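Long-range contact in VESB protease (Vibrio cholerae, PDB 4LK4), which is a secreted, trypsin-like serine protease of the S1 family that probably cleaves peptide bonds within proteins: residues A[246-260]-A[338-350]. The protein carries 1 engineered substitution. Residues are numbered along the deposited sequence; the frame is centred on the assembly and turned at random.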
loop_
_atom_site.group_PDB
_atom_site.type_symbol
_atom_site.label_atom_id
_atom_site.label_comp_id
_atom_site.label_asym_id
_atom_site.label_seq_id
_atom_site.Cartn_x
_atom_site.Cartn_y
_atom_site.Cartn_z
ATOM N N ASN A 246 3.866 -4.546 -10.699
ATOM C CA ASN A 246 4.649 -5.188 -11.745
ATOM C C ASN A 246 3.791 -6.095 -12.643
ATOM O O ASN A 246 4.302 -6.991 -13.319
ATOM C CB ASN A 246 5.747 -5.989 -11.045
ATOM C CG ASN A 246 7.002 -6.139 -11.878
ATOM O OD1 ASN A 246 7.128 -5.574 -12.962
ATOM N ND2 ASN A 246 7.931 -6.947 -11.381
ATOM N N GLN A 247 2.480 -5.886 -12.634
ATOM C CA GLN A 247 1.559 -6.624 -13.529
ATOM C C GLN A 247 1.565 -8.145 -13.351
ATOM O O GLN A 247 1.254 -8.913 -14.276
ATOM C CB GLN A 247 1.798 -6.238 -14.988
ATOM C CG GLN A 247 1.731 -4.735 -15.230
ATOM C CD GLN A 247 2.066 -4.387 -16.662
ATOM O OE1 GLN A 247 1.175 -4.153 -17.475
ATOM N NE2 GLN A 247 3.362 -4.379 -16.989
ATOM N N LEU A 248 1.909 -8.559 -12.136
ATOM C CA LEU A 248 1.719 -9.923 -11.675
ATOM C C LEU A 248 0.705 -9.805 -10.549
ATOM O O LEU A 248 1.026 -9.323 -9.467
ATOM C CB LEU A 248 3.041 -10.507 -11.162
ATOM C CG LEU A 248 2.994 -11.890 -10.506
ATOM C CD1 LEU A 248 2.304 -12.873 -11.441
ATOM C CD2 LEU A 248 4.382 -12.397 -10.114
ATOM N N SER A 249 -0.522 -10.218 -10.827
ATOM C CA SER A 249 -1.601 -10.136 -9.858
ATOM C C SER A 249 -1.807 -11.452 -9.119
ATOM O O SER A 249 -2.016 -12.513 -9.726
ATOM C CB SER A 249 -2.901 -9.755 -10.541
ATOM O OG SER A 249 -3.956 -9.746 -9.607
ATOM N N TYR A 250 -1.815 -11.374 -7.800
ATOM C CA TYR A 250 -1.997 -12.556 -6.999
ATOM C C TYR A 250 -2.568 -12.330 -5.590
ATOM O O TYR A 250 -2.554 -11.220 -5.051
ATOM C CB TYR A 250 -0.657 -13.248 -6.892
ATOM C CG TYR A 250 0.397 -12.463 -6.164
ATOM C CD1 TYR A 250 1.102 -11.436 -6.800
ATOM C CD2 TYR A 250 0.701 -12.743 -4.843
ATOM C CE1 TYR A 250 2.086 -10.710 -6.132
ATOM C CE2 TYR A 250 1.673 -12.021 -4.158
ATOM C CZ TYR A 250 2.373 -11.004 -4.807
ATOM O OH TYR A 250 3.374 -10.322 -4.133
ATOM N N ASP A 251 -3.046 -13.426 -5.005
ATOM C CA ASP A 251 -3.459 -13.468 -3.602
ATOM C C ASP A 251 -2.215 -13.410 -2.722
ATOM O O ASP A 251 -1.364 -14.334 -2.740
ATOM C CB ASP A 251 -4.243 -14.763 -3.303
ATOM C CG ASP A 251 -5.432 -14.963 -4.233
ATOM O OD1 ASP A 251 -6.296 -14.071 -4.257
ATOM O OD2 ASP A 251 -5.519 -15.999 -4.930
ATOM N N GLN A 252 -2.102 -12.342 -1.946
ATOM C CA GLN A 252 -0.933 -12.149 -1.111
ATOM C C GLN A 252 -1.048 -12.893 0.215
ATOM O O GLN A 252 -0.198 -13.698 0.543
ATOM C CB GLN A 252 -0.725 -10.675 -0.829
ATOM C CG GLN A 252 0.675 -10.344 -0.329
ATOM C CD GLN A 252 0.747 -8.951 0.297
ATOM O OE1 GLN A 252 -0.249 -8.408 0.758
ATOM N NE2 GLN A 252 1.943 -8.392 0.336
ATOM N N VAL A 253 -2.105 -12.625 0.971
ATOM C CA VAL A 253 -2.181 -13.083 2.352
ATOM C C VAL A 253 -3.483 -13.805 2.506
ATOM O O VAL A 253 -4.538 -13.241 2.286
ATOM C CB VAL A 253 -2.160 -11.915 3.380
ATOM C CG1 VAL A 253 -2.315 -12.433 4.800
ATOM C CG2 VAL A 253 -0.870 -11.141 3.295
ATOM N N ALA A 254 -3.415 -15.049 2.920
ATOM C CA ALA A 254 -4.601 -15.742 3.357
ATOM C C ALA A 254 -4.468 -15.843 4.845
ATOM O O ALA A 254 -3.664 -16.611 5.338
ATOM C CB ALA A 254 -4.663 -17.102 2.717
ATOM N N ASN A 255 -5.203 -15.012 5.564
ATOM C CA ASN A 255 -5.205 -15.088 7.018
ATOM C C ASN A 255 -6.431 -15.853 7.456
ATOM O O ASN A 255 -7.521 -15.316 7.401
ATOM C CB ASN A 255 -5.223 -13.704 7.670
ATOM C CG ASN A 255 -5.114 -13.780 9.193
ATOM O OD1 ASN A 255 -5.614 -14.718 9.834
ATOM N ND2 ASN A 255 -4.433 -12.802 9.778
ATOM N N LEU A 256 -6.245 -17.088 7.912
ATOM C CA LEU A 256 -7.369 -17.913 8.295
ATOM C C LEU A 256 -7.842 -17.617 9.695
ATOM O O LEU A 256 -8.794 -18.221 10.152
ATOM C CB LEU A 256 -7.004 -19.385 8.195
ATOM C CG LEU A 256 -6.378 -19.766 6.858
ATOM C CD1 LEU A 256 -6.433 -21.265 6.718
ATOM C CD2 LEU A 256 -7.046 -19.085 5.662
ATOM N N GLY A 257 -7.164 -16.708 10.385
ATOM C CA GLY A 257 -7.589 -16.298 11.713
ATOM C C GLY A 257 -7.528 -17.493 12.630
ATOM O O GLY A 257 -6.717 -18.397 12.420
ATOM N N ILE A 258 -8.402 -17.515 13.632
ATOM C CA ILE A 258 -8.341 -18.559 14.666
ATOM C C ILE A 258 -8.922 -19.859 14.124
ATOM O O ILE A 258 -9.954 -19.845 13.460
ATOM C CB ILE A 258 -9.007 -18.106 15.990
ATOM C CG1 ILE A 258 -8.339 -16.789 16.458
ATOM C CG2 ILE A 258 -8.892 -19.205 17.048
ATOM C CD1 ILE A 258 -8.661 -16.356 17.874
ATOM N N ARG A 259 -8.217 -20.961 14.364
ATOM C CA ARG A 259 -8.582 -22.260 13.794
ATOM C C ARG A 259 -8.344 -23.374 14.811
ATOM O O ARG A 259 -7.521 -23.193 15.720
ATOM C CB ARG A 259 -7.787 -22.540 12.514
ATOM C CG ARG A 259 -8.164 -21.654 11.340
ATOM C CD ARG A 259 -9.352 -22.167 10.540
ATOM N NE ARG A 259 -9.779 -21.169 9.553
ATOM C CZ ARG A 259 -10.212 -21.424 8.310
ATOM N NH1 ARG A 259 -10.300 -22.663 7.829
ATOM N NH2 ARG A 259 -10.561 -20.404 7.527
ATOM N N PRO A 260 -9.068 -24.519 14.670
ATOM C CA PRO A 260 -8.713 -25.689 15.484
ATOM C C PRO A 260 -7.461 -26.371 14.934
ATOM O O PRO A 260 -7.013 -26.074 13.808
ATOM C CB PRO A 260 -9.920 -26.623 15.310
ATOM C CG PRO A 260 -10.413 -26.333 13.936
ATOM C CD PRO A 260 -10.001 -24.901 13.585
ATOM N N GLY A 338 13.317 -9.515 -17.156
ATOM C CA GLY A 338 14.178 -9.932 -16.037
ATOM C C GLY A 338 13.499 -11.026 -15.224
ATOM O O GLY A 338 13.444 -12.196 -15.644
ATOM N N SER A 339 12.957 -10.657 -14.067
ATOM C CA SER A 339 12.204 -11.615 -13.276
ATOM C C SER A 339 11.200 -10.933 -12.387
ATOM O O SER A 339 11.340 -9.770 -12.111
ATOM C CB SER A 339 13.128 -12.482 -12.437
ATOM O OG SER A 339 13.854 -11.744 -11.488
ATOM N N LYS A 340 10.198 -11.699 -11.955
ATOM C CA LYS A 340 9.140 -11.235 -11.060
ATOM C C LYS A 340 8.959 -12.222 -9.928
ATOM O O LYS A 340 9.106 -13.448 -10.118
ATOM C CB LYS A 340 7.835 -11.105 -11.822
ATOM C CG LYS A 340 7.934 -10.088 -12.936
ATOM C CD LYS A 340 6.586 -9.816 -13.554
ATOM C CE LYS A 340 6.741 -8.878 -14.732
ATOM N NZ LYS A 340 5.411 -8.547 -15.311
ATOM N N ARG A 341 8.661 -11.698 -8.751
ATOM C CA ARG A 341 8.496 -12.512 -7.567
ATOM C C ARG A 341 7.181 -12.136 -6.945
ATOM O O ARG A 341 6.902 -10.962 -6.758
ATOM C CB ARG A 341 9.633 -12.262 -6.568
ATOM C CG ARG A 341 11.006 -12.727 -7.061
ATOM C CD ARG A 341 12.135 -12.374 -6.102
ATOM N NE ARG A 341 13.448 -12.817 -6.582
ATOM C CZ ARG A 341 14.082 -13.928 -6.195
ATOM N NH1 ARG A 341 13.559 -14.770 -5.311
ATOM N NH2 ARG A 341 15.264 -14.208 -6.707
ATOM N N ALA A 342 6.369 -13.126 -6.641
ATOM C CA ALA A 342 5.208 -12.947 -5.826
ATOM C C ALA A 342 5.486 -13.640 -4.508
ATOM O O ALA A 342 5.855 -14.830 -4.476
ATOM C CB ALA A 342 4.000 -13.570 -6.485
ATOM N N THR A 343 5.278 -12.897 -3.422
ATOM C CA THR A 343 5.444 -13.409 -2.067
ATOM C C THR A 343 4.073 -13.447 -1.397
ATOM O O THR A 343 3.436 -12.420 -1.218
ATOM C CB THR A 343 6.432 -12.518 -1.293
ATOM O OG1 THR A 343 7.628 -12.402 -2.050
ATOM C CG2 THR A 343 6.794 -13.079 0.026
ATOM N N SER A 344 3.620 -14.652 -1.057
ATOM C CA SER A 344 2.333 -14.863 -0.391
ATOM C C SER A 344 2.528 -15.355 1.028
ATOM O O SER A 344 3.635 -15.690 1.412
ATOM C CB SER A 344 1.519 -15.886 -1.150
ATOM O OG SER A 344 1.252 -15.437 -2.460
ATOM N N ARG A 345 1.443 -15.389 1.797
ATOM C CA ARG A 345 1.494 -15.707 3.214
ATOM C C ARG A 345 0.251 -16.465 3.617
ATOM O O ARG A 345 -0.840 -16.127 3.224
ATOM C CB ARG A 345 1.567 -14.448 4.050
ATOM C CG ARG A 345 1.248 -14.665 5.527
ATOM C CD ARG A 345 1.490 -13.419 6.367
ATOM N NE ARG A 345 2.915 -13.140 6.429
ATOM C CZ ARG A 345 3.455 -11.992 6.835
ATOM N NH1 ARG A 345 2.683 -10.967 7.246
ATOM N NH2 ARG A 345 4.782 -11.849 6.814
ATOM N N ILE A 346 0.443 -17.521 4.382
ATOM C CA ILE A 346 -0.640 -18.226 5.002
ATOM C C ILE A 346 -0.434 -18.090 6.495
ATOM O O ILE A 346 0.663 -18.251 7.011
ATOM C CB ILE A 346 -0.693 -19.697 4.572
ATOM C CG1 ILE A 346 -1.931 -20.361 5.123
ATOM C CG2 ILE A 346 0.540 -20.476 5.021
ATOM C CD1 ILE A 346 -2.248 -21.641 4.409
ATOM N N GLN A 347 -1.504 -17.786 7.183
ATOM C CA GLN A 347 -1.420 -17.455 8.566
ATOM C C GLN A 347 -2.661 -17.955 9.266
ATOM O O GLN A 347 -3.752 -17.927 8.686
ATOM C CB GLN A 347 -1.347 -15.941 8.710
ATOM C CG GLN A 347 -1.284 -15.463 10.147
ATOM C CD GLN A 347 -0.912 -13.987 10.258
ATOM O OE1 GLN A 347 -0.503 -13.346 9.284
ATOM N NE2 GLN A 347 -1.057 -13.446 11.456
ATOM N N LEU A 348 -2.478 -18.361 10.522
ATOM C CA LEU A 348 -3.549 -18.852 11.382
ATOM C C LEU A 348 -3.076 -18.914 12.826
ATOM O O LEU A 348 -1.887 -18.775 13.110
ATOM C CB LEU A 348 -3.985 -20.242 10.928
ATOM C CG LEU A 348 -2.900 -21.317 10.953
ATOM C CD1 LEU A 348 -3.208 -22.303 12.061
ATOM C CD2 LEU A 348 -2.858 -22.039 9.624
ATOM N N ASP A 349 -4.011 -19.128 13.740
ATOM C CA ASP A 349 -3.684 -19.126 15.162
ATOM C C ASP A 349 -4.490 -20.173 15.929
ATOM O O ASP A 349 -5.700 -20.299 15.698
ATOM C CB ASP A 349 -3.935 -17.733 15.748
ATOM C CG ASP A 349 -3.165 -17.493 17.036
ATOM O OD1 ASP A 349 -3.002 -18.421 17.857
ATOM O OD2 ASP A 349 -2.704 -16.350 17.234
ATOM N N THR A 350 -3.817 -20.869 16.860
ATOM C CA THR A 350 -4.429 -21.925 17.701
ATOM C C THR A 350 -4.186 -21.696 19.214
ATOM O O THR A 350 -3.376 -20.842 19.616
ATOM C CB THR A 350 -3.901 -23.335 17.297
ATOM O OG1 THR A 350 -2.478 -23.380 17.434
ATOM C CG2 THR A 350 -4.238 -23.690 15.835
HETATM O O HOH W 1 4.171 -9.805 -1.240
#
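Strands 253-258 and 338-349 run parallel, their axes 4° apart and 4.6 Å at closest approach, with Val-253, Ala-254 and Asn-255 opposite Arg-345, Ile-346 and Gln-347. Backbone hydrogen bonds pass back and forth between residues 252-259 and 345-349, from Arg-345 N to Gln-252 O through Arg-259 N to Asp-349 O. Between Asn-255 and Ile-258 the register slips by one, a beta bulge; there Asn-255 OD1 accepts from Gly-257 N at 2.6 Å, closing an Asx turn. This parallel pair joins the first and last strands of the Ig-like domain's mixed sheet, whose other pairings are antiparallel.

Strand 248-250 stands farther off, its axis 8.4 Å from that of 338-349, and side chains bridge the gap. Tyr-250, its CG turned between backbone N and carbonyl carbon (chi1 64°), lays a ring face on Ala-342: Ala-342 CB lies 3.4 Å from the ring centroid and 8° off its normal, a CH-pi contact. Tyr-250 OH accepts a long hydrogen bond from Thr-343 N (3.3 Å) and shares a water with Thr-343 O and Gln-252 NE2, which also donates to Arg-91 O. Ser-344 OG donates to Asp-251 O at 2.9 Å, in the carbonyl plane, and also bonds Tyr-270 OH. Lys-340, extended beyond CG, passes the Asn-246 amide and donates from NZ to Asn-246 O at 2.8 Å, while Asp-274 supplies a salt bridge to the same ammonium.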